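Local coordinates for protein beta-galacturonidase (Eisenbergiella tayi, PDB 6NCW) that hydrolyses beta-galacturonides as a family 2 glycoside hydrolase from a human gut bacterium, at residues A[493-498]-A[505-510]. Residues are numbered along the deposited sequence; the frame is centred on the assembly and turned at random.
Sequences EQLQAV and SGVYIW
Q494 NE2 is gripped by two backbone carbonyls, those of P431 and G467, and its residue lies one helical turn before V498, whose CG2 rests 3.8 Å from CG1 of V507. The V498 N to Q494 O hydrogen bond, 3.2 Å, joins the two residues within the helix. Here helix 484-500 packs on the strand that follows it, 504-509, in a beta-alpha-beta unit begun by strand 461-466. Strand 504-509 is the eighth of the TIM barrel and closes the ring by pairing with 461-466 and 268-276. The short axes run nearly antiparallel, at 158°, and approach to 8.9 Å, a spacing filled by four aliphatic side chains. V507 has CG1 tucked between its backbone N and carbonyl carbon (chi1 56°), a rotation that turns this methyl to both V498 CG2 and L495 CD2, the latter 4.1 Å away. The side chains of the two valines cross at about a right angle. One turn back on the helix, L495 reaches across with its branched end: CD2 lies 3.9 Å from both CG1 and CD1 of I509, and CD1 lies 4.1 Å from I509 CD1, as the two side chains again cross nearly perpendicularly. Helix 544-553 adds Y552 against both V507 and I509, continuing the apolar layer. Y508, alternating with them, points the other way, and its hydroxyl is hydrogen-bonded to those of S307 and Y371. E465, which binds galacturonate in this enzyme, lies near, its side chain about 7 Å from that of V507. No hydrogen bond or salt bridge joins 493-498 to 505-510, so their cohesion is dispersive and hydrophobic, with the fit of methyl and methylene groups rather than directional bonding matching helix to barrel wall.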
loop_
_atom_site.group_PDB
_atom_site.type_symbol
_atom_site.label_atom_id
_atom_site.label_comp_id
_atom_site.label_asym_id
_atom_site.label_seq_id
_atom_site.Cartn_x
_atom_site.Cartn_y
_atom_site.Cartn_z
ATOM N N GLU A 493 15.777 -15.387 14.652
ATOM C CA GLU A 493 15.892 -16.617 15.429
ATOM C C GLU A 493 16.268 -17.818 14.561
ATOM O O GLU A 493 17.057 -18.670 14.981
ATOM C CB GLU A 493 14.582 -16.899 16.166
ATOM C CG GLU A 493 14.696 -18.150 17.038
ATOM C CD GLU A 493 13.401 -18.553 17.730
ATOM O OE1 GLU A 493 12.413 -17.788 17.639
ATOM O OE2 GLU A 493 13.385 -19.650 18.355
ATOM N N GLN A 494 15.680 -17.928 13.369
ATOM C CA GLN A 494 15.975 -19.061 12.482
ATOM C C GLN A 494 17.443 -19.112 12.075
ATOM O O GLN A 494 18.058 -20.183 12.086
ATOM C CB GLN A 494 15.084 -18.997 11.236
ATOM C CG GLN A 494 13.629 -19.319 11.552
ATOM C CD GLN A 494 12.701 -18.993 10.407
ATOM O OE1 GLN A 494 13.100 -18.328 9.453
ATOM N NE2 GLN A 494 11.454 -19.470 10.485
ATOM N N LEU A 495 18.021 -17.964 11.708
ATOM C CA LEU A 495 19.394 -17.963 11.219
ATOM C C LEU A 495 20.374 -18.191 12.362
ATOM O O LEU A 495 21.377 -18.906 12.204
ATOM C CB LEU A 495 19.698 -16.645 10.492
ATOM C CG LEU A 495 19.019 -16.455 9.111
ATOM C CD1 LEU A 495 19.292 -15.076 8.551
ATOM C CD2 LEU A 495 19.464 -17.502 8.082
ATOM N N GLN A 496 20.096 -17.588 13.521
ATOM C CA GLN A 496 20.933 -17.806 14.693
ATOM C C GLN A 496 21.015 -19.292 15.036
ATOM O O GLN A 496 22.097 -19.805 15.337
ATOM C CB GLN A 496 20.393 -16.975 15.862
ATOM C CG GLN A 496 20.718 -17.484 17.254
ATOM C CD GLN A 496 22.193 -17.389 17.623
ATOM O OE1 GLN A 496 22.907 -16.473 17.184
ATOM N NE2 GLN A 496 22.661 -18.345 18.444
ATOM N N ALA A 497 19.906 -20.021 14.909
ATOM C CA ALA A 497 19.930 -21.438 15.255
ATOM C C ALA A 497 20.714 -22.258 14.229
ATOM O O ALA A 497 21.550 -23.082 14.610
ATOM C CB ALA A 497 18.512 -21.977 15.418
ATOM N N VAL A 498 20.463 -22.058 12.924
ATOM C CA VAL A 498 21.110 -22.909 11.922
ATOM C C VAL A 498 22.627 -22.728 11.954
ATOM O O VAL A 498 23.380 -23.700 11.867
ATOM C CB VAL A 498 20.535 -22.658 10.502
ATOM C CG1 VAL A 498 19.048 -22.988 10.455
ATOM C CG2 VAL A 498 20.747 -21.221 10.061
ATOM N N SER A 505 26.180 -27.596 7.701
ATOM C CA SER A 505 27.050 -26.835 6.816
ATOM C C SER A 505 26.465 -25.494 6.389
ATOM O O SER A 505 27.203 -24.690 5.806
ATOM C CB SER A 505 27.390 -27.649 5.570
ATOM O OG SER A 505 28.270 -28.704 5.910
ATOM N N GLY A 506 25.182 -25.230 6.661
ATOM C CA GLY A 506 24.598 -23.947 6.322
ATOM C C GLY A 506 23.129 -24.085 5.955
ATOM O O GLY A 506 22.480 -25.069 6.307
ATOM N N VAL A 507 22.634 -23.084 5.217
ATOM C CA VAL A 507 21.198 -22.841 5.085
ATOM C C VAL A 507 20.909 -22.165 3.747
ATOM O O VAL A 507 21.702 -21.348 3.262
ATOM C CB VAL A 507 20.679 -21.962 6.256
ATOM C CG1 VAL A 507 21.457 -20.646 6.324
ATOM C CG2 VAL A 507 19.190 -21.646 6.081
ATOM N N TYR A 508 19.753 -22.503 3.149
ATOM C CA TYR A 508 19.128 -21.689 2.108
ATOM C C TYR A 508 17.838 -21.119 2.666
ATOM O O TYR A 508 16.919 -21.867 3.021
ATOM C CB TYR A 508 18.827 -22.466 0.822
ATOM C CG TYR A 508 20.043 -22.915 0.077
ATOM C CD1 TYR A 508 20.529 -24.214 0.229
ATOM C CD2 TYR A 508 20.722 -22.048 -0.780
ATOM C CE1 TYR A 508 21.668 -24.639 -0.442
ATOM C CE2 TYR A 508 21.853 -22.468 -1.466
ATOM C CZ TYR A 508 22.329 -23.762 -1.283
ATOM O OH TYR A 508 23.455 -24.191 -1.951
ATOM N N ILE A 509 17.778 -19.793 2.741
ATOM C CA ILE A 509 16.544 -19.121 3.113
ATOM C C ILE A 509 15.471 -19.371 2.060
ATOM O O ILE A 509 15.708 -19.244 0.848
ATOM C CB ILE A 509 16.806 -17.619 3.304
ATOM C CG1 ILE A 509 17.650 -17.409 4.575
ATOM C CG2 ILE A 509 15.489 -16.867 3.445
ATOM C CD1 ILE A 509 18.325 -16.080 4.667
ATOM N N TRP A 510 14.278 -19.723 2.521
ATOM C CA TRP A 510 13.093 -19.699 1.679
ATOM C C TRP A 510 12.394 -18.375 1.958
ATOM O O TRP A 510 11.836 -18.197 3.045
ATOM C CB TRP A 510 12.150 -20.875 1.965
ATOM C CG TRP A 510 10.967 -20.774 1.053
ATOM C CD1 TRP A 510 9.840 -20.021 1.245
ATOM C CD2 TRP A 510 10.843 -21.357 -0.267
ATOM N NE1 TRP A 510 9.009 -20.124 0.146
ATOM C CE2 TRP A 510 9.603 -20.935 -0.794
ATOM C CE3 TRP A 510 11.658 -22.203 -1.039
ATOM C CZ2 TRP A 510 9.147 -21.339 -2.057
ATOM C CZ3 TRP A 510 11.205 -22.608 -2.294
ATOM C CH2 TRP A 510 9.956 -22.166 -2.789
#